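Local coordinates for protein alpha-rhamnosidase (Dictyoglomus thermophilum, PDB 6I60) that probably hydrolyses terminal non-reducing alpha-L-rhamnose residues in alpha-L-rhamnosides, at residues I378-N383 with D415-K420; Y755-G760 with P790-M795; P842-I847 with A862-I867. One frame throughout, in Å; residues are numbered along the deposited sequence.

Contact 1. Residues I378-N383 with D415-K420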
loop_
_atom_site.group_PDB
_atom_site.type_symbol
_atom_site.label_atom_id
_atom_site.label_comp_id
_atom_site.label_asym_id
_atom_site.label_seq_id
_atom_site.Cartn_x
_atom_site.Cartn_y
_atom_site.Cartn_z
ATOM N N ILE A 378 12.347 8.901 -23.571
ATOM C CA ILE A 378 13.039 9.895 -24.381
ATOM C C ILE A 378 12.749 9.625 -25.850
ATOM O O ILE A 378 12.580 8.477 -26.275
ATOM C CB ILE A 378 14.559 9.905 -24.098
ATOM C CG1 ILE A 378 15.204 11.178 -24.651
ATOM C CG2 ILE A 378 15.235 8.659 -24.665
ATOM C CD1 ILE A 378 16.687 11.279 -24.367
ATOM N N LYS A 379 12.661 10.704 -26.623
ATOM C CA LYS A 379 12.526 10.640 -28.073
ATOM C C LYS A 379 13.789 11.226 -28.687
ATOM O O LYS A 379 14.168 12.358 -28.366
ATOM C CB LYS A 379 11.286 11.398 -28.549
ATOM C CG LYS A 379 9.982 10.939 -27.914
ATOM C CD LYS A 379 8.802 11.755 -28.431
ATOM C CE LYS A 379 7.492 11.302 -27.805
ATOM N NZ LYS A 379 6.723 12.442 -27.232
ATOM N N VAL A 380 14.447 10.457 -29.549
ATOM C CA VAL A 380 15.707 10.875 -30.149
ATOM C C VAL A 380 15.584 10.822 -31.665
ATOM O O VAL A 380 14.811 10.037 -32.223
ATOM C CB VAL A 380 16.891 10.009 -29.660
ATOM C CG1 VAL A 380 16.795 9.776 -28.161
ATOM C CG2 VAL A 380 16.935 8.685 -30.400
ATOM N N ARG A 381 16.345 11.691 -32.331
ATOM C CA ARG A 381 16.427 11.728 -33.793
ATOM C C ARG A 381 17.895 11.947 -34.139
ATOM O O ARG A 381 18.406 13.064 -34.009
ATOM C CB ARG A 381 15.546 12.824 -34.382
ATOM C CG ARG A 381 14.067 12.689 -34.066
ATOM C CD ARG A 381 13.356 14.026 -34.201
ATOM N NE ARG A 381 12.593 14.362 -33.004
ATOM C CZ ARG A 381 11.287 14.160 -32.869
ATOM N NH1 ARG A 381 10.592 13.622 -33.863
ATOM N NH2 ARG A 381 10.674 14.496 -31.742
ATOM N N THR A 382 18.568 10.892 -34.574
ATOM C CA THR A 382 20.016 10.989 -34.713
ATOM C C THR A 382 20.535 10.542 -36.072
ATOM O O THR A 382 21.468 11.162 -36.592
ATOM C CB THR A 382 20.701 10.169 -33.607
ATOM O OG1 THR A 382 22.086 9.986 -33.930
ATOM C CG2 THR A 382 20.031 8.812 -33.457
ATOM N N ASN A 383 19.981 9.467 -36.642
ATOM C CA ASN A 383 20.434 8.886 -37.905
ATOM C C ASN A 383 21.834 8.282 -37.794
ATOM O O ASN A 383 22.143 7.306 -38.485
ATOM C CB ASN A 383 20.392 9.922 -39.033
ATOM C CG ASN A 383 19.186 9.752 -39.932
ATOM O OD1 ASN A 383 18.513 8.722 -39.898
ATOM N ND2 ASN A 383 18.905 10.765 -40.746
ATOM N N ASP A 415 20.333 5.931 -16.416
ATOM C CA ASP A 415 20.011 5.048 -17.529
ATOM C C ASP A 415 20.766 5.504 -18.770
ATOM O O ASP A 415 20.907 6.707 -19.016
ATOM C CB ASP A 415 18.505 5.030 -17.804
ATOM C CG ASP A 415 17.701 4.556 -16.607
ATOM O OD1 ASP A 415 18.106 3.555 -15.984
ATOM O OD2 ASP A 415 16.669 5.183 -16.287
ATOM N N VAL A 416 21.255 4.539 -19.544
ATOM C CA VAL A 416 22.072 4.806 -20.721
ATOM C C VAL A 416 21.429 4.126 -21.921
ATOM O O VAL A 416 21.100 2.935 -21.862
ATOM C CB VAL A 416 23.520 4.315 -20.530
ATOM C CG1 VAL A 416 24.242 4.232 -21.866
ATOM C CG2 VAL A 416 24.262 5.229 -19.570
ATOM N N TYR A 417 21.247 4.881 -23.003
ATOM C CA TYR A 417 20.692 4.353 -24.244
ATOM C C TYR A 417 21.634 4.693 -25.388
ATOM O O TYR A 417 21.970 5.865 -25.591
ATOM C CB TYR A 417 19.298 4.921 -24.514
ATOM C CG TYR A 417 18.731 4.534 -25.861
ATOM C CD1 TYR A 417 18.245 3.252 -26.091
ATOM C CD2 TYR A 417 18.677 5.451 -26.902
ATOM C CE1 TYR A 417 17.723 2.898 -27.320
ATOM C CE2 TYR A 417 18.157 5.105 -28.134
ATOM C CZ TYR A 417 17.681 3.828 -28.338
ATOM O OH TYR A 417 17.163 3.484 -29.565
ATOM N N ILE A 418 22.058 3.673 -26.130
ATOM C CA ILE A 418 22.916 3.845 -27.297
ATOM C C ILE A 418 22.043 3.745 -28.539
ATOM O O ILE A 418 21.386 2.721 -28.766
ATOM C CB ILE A 418 24.047 2.805 -27.324
ATOM C CG1 ILE A 418 24.918 2.938 -26.074
ATOM C CG2 ILE A 418 24.894 2.972 -28.574
ATOM C CD1 ILE A 418 25.044 1.658 -25.284
ATOM N N THR A 419 22.040 4.803 -29.344
ATOM C CA THR A 419 21.108 4.911 -30.455
ATOM C C THR A 419 21.453 3.924 -31.570
ATOM O O THR A 419 22.572 3.413 -31.670
ATOM C CB THR A 419 21.102 6.335 -31.009
ATOM O OG1 THR A 419 22.322 6.579 -31.720
ATOM C CG2 THR A 419 20.969 7.349 -29.878
ATOM N N LYS A 420 20.457 3.661 -32.420
ATOM C CA LYS A 420 20.634 2.822 -33.598
ATOM C C LYS A 420 20.757 3.618 -34.890
ATOM O O LYS A 420 21.300 3.095 -35.869
ATOM C CB LYS A 420 19.467 1.837 -33.733
ATOM C CG LYS A 420 18.895 1.366 -32.411
ATOM C CD LYS A 420 17.387 1.191 -32.495
ATOM C CE LYS A 420 16.874 0.289 -31.385
ATOM N NZ LYS A 420 15.616 -0.399 -31.781
#
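Two chain segments run in the same general direction and converge toward their C-terminal ends, reaching a CA separation of 7.5 Å at Thr382 and Thr419. Both threonines lie just past the end of their strands and meet tip to tip, the closest side-chain touch of the contact, with no polar link between them. Thr382 puts its methyl forward: CG2 is 3.6 Å from OG1 of Thr419 and 4.0 Å from CG2 of the same residue. With OG1 of Thr382 anti to the backbone N (chi1 166°), CG2 falls between that N and the carbonyl carbon and faces Thr419, while the hydroxyl is hydrogen-bonded to Glu384 O. Two residues earlier, Val380 sends CG2 into the angle between Thr419 and the Tyr417 ring. It stands 4.3 Å from Thr419 CG2 and 4.4 Å from Tyr417 CE2, coming at the ring obliquely. These are loose apolar touches, and the contact covers only a modest surface. Tyr417 has CG anti to its backbone N (chi1 174°), which extends the ring along the gap until OH meets OE1 of Glu425. The same carboxylate oxygen also pairs with the backbone N of Lys420, while Val380 pairs with the backbone of Glu425, so that residue bridges both segments. Ile389 of strand 388-394 lies against Val380. Strand 375-380 belongs to a four-stranded antiparallel sheet and strand 414-418 pairs with strand 388-394. The contact is thus the inter-sheet packing typical of a beta-sandwich, in the concanavalin-like domain.

Contact 2. Residues Y755-G760 with P790-M795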
loop_
_atom_site.group_PDB
_atom_site.type_symbol
_atom_site.label_atom_id
_atom_site.label_comp_id
_atom_site.label_asym_id
_atom_site.label_seq_id
_atom_site.Cartn_x
_atom_site.Cartn_y
_atom_site.Cartn_z
ATOM N N TYR A 755 3.721 25.881 19.906
ATOM C CA TYR A 755 2.907 25.095 18.977
ATOM C C TYR A 755 3.771 24.462 17.882
ATOM O O TYR A 755 3.590 24.703 16.688
ATOM C CB TYR A 755 1.789 25.948 18.371
ATOM C CG TYR A 755 0.841 26.536 19.387
ATOM C CD1 TYR A 755 1.083 27.777 19.953
ATOM C CD2 TYR A 755 -0.303 25.851 19.774
ATOM C CE1 TYR A 755 0.216 28.320 20.879
ATOM C CE2 TYR A 755 -1.176 26.384 20.698
ATOM C CZ TYR A 755 -0.912 27.619 21.247
ATOM O OH TYR A 755 -1.782 28.155 22.169
ATOM N N HIS A 756 4.720 23.636 18.314
ATOM C CA HIS A 756 5.599 22.934 17.393
ATOM C C HIS A 756 5.818 21.516 17.891
ATOM O O HIS A 756 5.866 21.265 19.098
ATOM C CB HIS A 756 6.945 23.653 17.233
ATOM C CG HIS A 756 6.894 24.837 16.318
ATOM N ND1 HIS A 756 6.588 26.106 16.759
ATOM C CD2 HIS A 756 7.114 24.944 14.986
ATOM C CE1 HIS A 756 6.621 26.945 15.738
ATOM N NE2 HIS A 756 6.938 26.265 14.650
ATOM N N LEU A 757 5.947 20.588 16.946
ATOM C CA LEU A 757 6.159 19.189 17.287
ATOM C C LEU A 757 7.583 18.965 17.780
ATOM O O LEU A 757 8.546 19.435 17.167
ATOM C CB LEU A 757 5.879 18.301 16.075
ATOM C CG LEU A 757 4.423 18.169 15.632
ATOM C CD1 LEU A 757 4.337 17.464 14.294
ATOM C CD2 LEU A 757 3.616 17.427 16.680
ATOM N N ASP A 758 7.713 18.250 18.892
ATOM C CA ASP A 758 8.996 17.801 19.422
ATOM C C ASP A 758 9.037 16.278 19.461
ATOM O O ASP A 758 9.587 15.670 20.383
ATOM C CB ASP A 758 9.251 18.394 20.807
ATOM C CG ASP A 758 10.721 18.360 21.200
ATOM O OD1 ASP A 758 11.585 18.265 20.303
ATOM O OD2 ASP A 758 11.012 18.429 22.414
ATOM N N THR A 759 8.448 15.646 18.448
ATOM C CA THR A 759 8.208 14.211 18.450
ATOM C C THR A 759 8.736 13.584 17.168
ATOM O O THR A 759 8.754 14.216 16.108
ATOM C CB THR A 759 6.713 13.901 18.589
ATOM O OG1 THR A 759 5.982 14.602 17.575
ATOM C CG2 THR A 759 6.204 14.325 19.958
ATOM N N GLY A 760 9.155 12.328 17.275
ATOM C CA GLY A 760 9.607 11.564 16.132
ATOM C C GLY A 760 8.450 10.953 15.368
ATOM O O GLY A 760 7.304 11.403 15.448
ATOM N N PRO A 790 9.934 23.356 13.744
ATOM C CA PRO A 790 9.762 22.181 12.884
ATOM C C PRO A 790 8.290 21.837 12.633
ATOM O O PRO A 790 7.522 21.673 13.585
ATOM C CB PRO A 790 10.451 21.071 13.680
ATOM C CG PRO A 790 10.355 21.515 15.131
ATOM C CD PRO A 790 9.963 22.978 15.166
ATOM N N SER A 791 7.904 21.723 11.366
ATOM C CA SER A 791 6.514 21.451 11.024
ATOM C C SER A 791 6.445 20.925 9.599
ATOM O O SER A 791 7.430 20.946 8.856
ATOM C CB SER A 791 5.650 22.705 11.182
ATOM O OG SER A 791 6.015 23.683 10.226
ATOM N N PHE A 792 5.256 20.447 9.226
ATOM C CA PHE A 792 5.037 20.010 7.853
ATOM C C PHE A 792 4.955 21.194 6.902
ATOM O O PHE A 792 5.325 21.071 5.728
ATOM C CB PHE A 792 3.767 19.163 7.765
ATOM C CG PHE A 792 3.831 17.901 8.571
ATOM C CD1 PHE A 792 4.338 16.739 8.020
ATOM C CD2 PHE A 792 3.400 17.881 9.887
ATOM C CE1 PHE A 792 4.408 15.579 8.763
ATOM C CE2 PHE A 792 3.469 16.725 10.635
ATOM C CZ PHE A 792 3.976 15.573 10.072
ATOM N N GLY A 793 4.478 22.342 7.388
ATOM C CA GLY A 793 4.462 23.536 6.563
ATOM C C GLY A 793 5.850 24.023 6.209
ATOM O O GLY A 793 6.065 24.549 5.113
ATOM N N TYR A 794 6.811 23.850 7.120
ATOM C CA TYR A 794 8.186 24.235 6.823
ATOM C C TYR A 794 8.751 23.435 5.655
ATOM O O TYR A 794 9.563 23.957 4.882
ATOM C CB TYR A 794 9.057 24.058 8.067
ATOM C CG TYR A 794 10.498 24.466 7.869
ATOM C CD1 TYR A 794 10.826 25.752 7.462
ATOM C CD2 TYR A 794 11.529 23.564 8.088
ATOM C CE1 TYR A 794 12.142 26.130 7.277
ATOM C CE2 TYR A 794 12.850 23.932 7.907
ATOM C CZ TYR A 794 13.150 25.216 7.502
ATOM O OH TYR A 794 14.461 25.589 7.318
ATOM N N MET A 795 8.337 22.173 5.509
ATOM C CA MET A 795 8.758 21.393 4.350
ATOM C C MET A 795 8.202 21.986 3.065
ATOM O O MET A 795 8.921 22.112 2.066
ATOM C CB MET A 795 8.310 19.939 4.499
ATOM C CG MET A 795 8.764 19.262 5.778
ATOM S SD MET A 795 8.415 17.492 5.760
ATOM C CE MET A 795 8.775 17.063 7.462
#
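The His756 ring has Pro790 beside it: the carbonyl O of Pro790 lies at the ring edge, in plane, while Pro790 CD approaches obliquely and stands 3.5 Å from His756 CD2. The Phe792 ring is met, also obliquely, by a single methyl, with Leu757 CD1 3.8 Å from CE2; Trp807 adds an edge-to-face ring contact from outside the two segments. Pro790 touches both His756 and Leu757. Its CD also lies 3.7 Å from His756 CB, and its CG is 3.4 Å from the backbone O of Leu757, so the pyrrolidine ring fits against both the histidine side chain and the following stretch of main chain. The peptide bond before Pro790 is cis, a sharp bend just ahead of helix 792-797. The Leu757 side chain is also packed against Ile767 and Phe768 of helix 761-773 and Ile783 of helix 777-784. The helix start is fixed by Ser791 at the N-cap position, whose OG accepts from Tyr794 N at 3.2 Å with an N-H...O angle of 151°; OG also pairs with Thr788 O. The imidazole is gripped at both nitrogens, ND1 by His753 O and NE2 by Thr788 OG1, which should hold the ring against rotation. The contact joins the loop before helix 761-773 to the start of helix 792-797. Chemically, shape and burial alone hold the two segments to each other; the polar bonds, the histidine's to His753 and Thr788 and the cap within 790-795, only set how each side is presented.

Contact 3. Residues P842-I847 with A862-I867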
loop_
_atom_site.group_PDB
_atom_site.type_symbol
_atom_site.label_atom_id
_atom_site.label_comp_id
_atom_site.label_asym_id
_atom_site.label_seq_id
_atom_site.Cartn_x
_atom_site.Cartn_y
_atom_site.Cartn_z
ATOM N N PRO A 842 -16.243 -1.935 13.493
ATOM C CA PRO A 842 -15.419 -2.467 12.400
ATOM C C PRO A 842 -16.223 -2.701 11.127
ATOM O O PRO A 842 -17.425 -2.974 11.163
ATOM C CB PRO A 842 -14.881 -3.783 12.974
ATOM C CG PRO A 842 -14.889 -3.573 14.447
ATOM C CD PRO A 842 -16.082 -2.710 14.736
ATOM N N GLY A 843 -15.540 -2.580 9.992
ATOM C CA GLY A 843 -16.207 -2.686 8.711
ATOM C C GLY A 843 -17.117 -1.528 8.383
ATOM O O GLY A 843 -17.967 -1.654 7.498
ATOM N N TRP A 844 -16.957 -0.395 9.073
ATOM C CA TRP A 844 -17.833 0.766 8.922
ATOM C C TRP A 844 -19.291 0.413 9.207
ATOM O O TRP A 844 -20.208 1.011 8.639
ATOM C CB TRP A 844 -17.698 1.399 7.531
ATOM C CG TRP A 844 -16.333 1.949 7.238
ATOM C CD1 TRP A 844 -15.336 1.338 6.532
ATOM C CD2 TRP A 844 -15.816 3.225 7.639
ATOM N NE1 TRP A 844 -14.231 2.152 6.470
ATOM C CE2 TRP A 844 -14.499 3.316 7.143
ATOM C CE3 TRP A 844 -16.336 4.296 8.371
ATOM C CZ2 TRP A 844 -13.698 4.437 7.354
ATOM C CZ3 TRP A 844 -15.538 5.407 8.581
ATOM C CH2 TRP A 844 -14.234 5.470 8.074
ATOM N N ASN A 845 -19.514 -0.567 10.087
ATOM C CA ASN A 845 -20.878 -0.911 10.477
ATOM C C ASN A 845 -21.563 0.259 11.167
ATOM O O ASN A 845 -22.778 0.443 11.026
ATOM C CB ASN A 845 -20.874 -2.143 11.382
ATOM C CG ASN A 845 -21.192 -3.422 10.627
ATOM O OD1 ASN A 845 -22.357 -3.764 10.422
ATOM N ND2 ASN A 845 -20.152 -4.135 10.207
ATOM N N LYS A 846 -20.803 1.058 11.911
ATOM C CA LYS A 846 -21.276 2.318 12.466
ATOM C C LYS A 846 -20.266 3.396 12.111
ATOM O O LYS A 846 -19.056 3.181 12.229
ATOM C CB LYS A 846 -21.461 2.230 13.984
ATOM C CG LYS A 846 -21.841 3.546 14.645
ATOM C CD LYS A 846 -22.476 3.316 16.008
ATOM C CE LYS A 846 -23.775 4.094 16.156
ATOM N NZ LYS A 846 -24.539 3.665 17.361
ATOM N N ILE A 847 -20.761 4.544 11.659
ATOM C CA ILE A 847 -19.922 5.667 11.266
ATOM C C ILE A 847 -20.155 6.809 12.243
ATOM O O ILE A 847 -21.298 7.100 12.614
ATOM C CB ILE A 847 -20.217 6.109 9.819
ATOM C CG1 ILE A 847 -20.383 4.886 8.915
ATOM C CG2 ILE A 847 -19.116 7.021 9.301
ATOM C CD1 ILE A 847 -20.828 5.226 7.517
ATOM N N ALA A 862 -14.759 15.047 3.484
ATOM C CA ALA A 862 -14.113 13.775 3.194
ATOM C C ALA A 862 -15.155 12.842 2.600
ATOM O O ALA A 862 -16.210 12.624 3.204
ATOM C CB ALA A 862 -13.493 13.161 4.450
ATOM N N ARG A 863 -14.871 12.308 1.416
ATOM C CA ARG A 863 -15.731 11.327 0.767
ATOM C C ARG A 863 -14.929 10.047 0.579
ATOM O O ARG A 863 -13.900 10.054 -0.104
ATOM C CB ARG A 863 -16.253 11.844 -0.576
ATOM C CG ARG A 863 -17.039 10.813 -1.369
ATOM C CD ARG A 863 -17.447 11.341 -2.735
ATOM N NE ARG A 863 -16.405 11.144 -3.741
ATOM C CZ ARG A 863 -16.158 9.987 -4.352
ATOM N NH1 ARG A 863 -16.877 8.910 -4.061
ATOM N NH2 ARG A 863 -15.189 9.905 -5.254
ATOM N N LEU A 864 -15.394 8.958 1.186
ATOM C CA LEU A 864 -14.701 7.681 1.146
ATOM C C LEU A 864 -15.556 6.634 0.447
ATOM O O LEU A 864 -16.787 6.644 0.545
ATOM C CB LEU A 864 -14.352 7.187 2.558
ATOM C CG LEU A 864 -13.871 8.222 3.576
ATOM C CD1 LEU A 864 -14.130 7.743 4.997
ATOM C CD2 LEU A 864 -12.397 8.516 3.372
ATOM N N ASN A 865 -14.891 5.727 -0.262
ATOM C CA ASN A 865 -15.527 4.554 -0.856
ATOM C C ASN A 865 -15.057 3.344 -0.054
ATOM O O ASN A 865 -13.982 2.796 -0.311
ATOM C CB ASN A 865 -15.178 4.423 -2.336
ATOM C CG ASN A 865 -15.774 3.179 -2.968
ATOM O OD1 ASN A 865 -16.995 3.041 -3.068
ATOM N ND2 ASN A 865 -14.913 2.263 -3.399
ATOM N N THR A 866 -15.863 2.936 0.921
ATOM C CA THR A 866 -15.482 1.886 1.851
ATOM C C THR A 866 -15.975 0.529 1.350
ATOM O O THR A 866 -16.426 0.384 0.211
ATOM C CB THR A 866 -16.027 2.194 3.242
ATOM O OG1 THR A 866 -17.444 1.977 3.252
ATOM C CG2 THR A 866 -15.732 3.639 3.622
ATOM N N ILE A 867 -15.891 -0.486 2.216
ATOM C CA ILE A 867 -16.361 -1.819 1.862
ATOM C C ILE A 867 -17.882 -1.885 1.821
ATOM O O ILE A 867 -18.447 -2.805 1.217
ATOM C CB ILE A 867 -15.780 -2.858 2.842
ATOM C CG1 ILE A 867 -15.432 -4.154 2.108
ATOM C CG2 ILE A 867 -16.739 -3.121 4.002
ATOM C CD1 ILE A 867 -14.326 -3.992 1.085
#
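Trp844 carries this contact, with Thr866 laid over one face of its indole and Leu864 near the far end. Thr866 CG2 sits 3.6 Å from the centroid of the five-membered ring and 14° off its normal, a CH-pi contact, and Thr866 CB comes to 3.5 Å from Trp844 CD1. At the six-membered ring Leu864 CD1 reaches Trp844 CH2 at 3.8 Å, obliquely to the ring; both side chains run at about a right angle to the indole. Beside them, Ile867 CG2 touches the backbone O of Gly843 at 4.0 Å. An alanine at Trp844 is likely to open a gap beside Leu864 and to leave the methyl of Thr866 without its aromatic face. In the next shell, OG1 of Thr866 bonds with Gly869 O and Lys868 N, which should hold the rotation (chi1 73°) that puts CG2 anti to the carbonyl carbon and over the ring. The tryptophan rides on a turn between strands 837-841 and 846-849, where Asn845 ND2 donates to Pro842 O at 3.1 Å, nearly straight at 168° and in the carbonyl plane. Farther out, Trp844 O is held by Ser892 OG, and Val837 touches the tryptophan side chain. The two segments belong to different sheets of the C-terminal domain. They share no hydrogen bond: apolar contact joins them, and polar bonds within or beyond each hold its groups in position.

Overall arrangement
Read from the N terminus, the three contacts come in series; none nests in or crosses another. Contact 1 closes a loop of 31 residues, partly strand, and holds two sheets of the concanavalin-like domain together. The chain then enters the six-hairpin glycosidase domain, where contact 2 closes a mostly helical excursion of 29 residues through helices 761-773 and 777-784, bringing the loop ahead of the first against the start of helix 792-797. Contact 3 follows in the C-terminal domain, closing the shortest loop, 14 residues, between two sheets. Contacts 2 and 3 are nearer neighbours, their centres about 30 Å apart, whereas contacts 1 and 3 lie on opposite sides of the chain's centre, about 50 Å apart between centres.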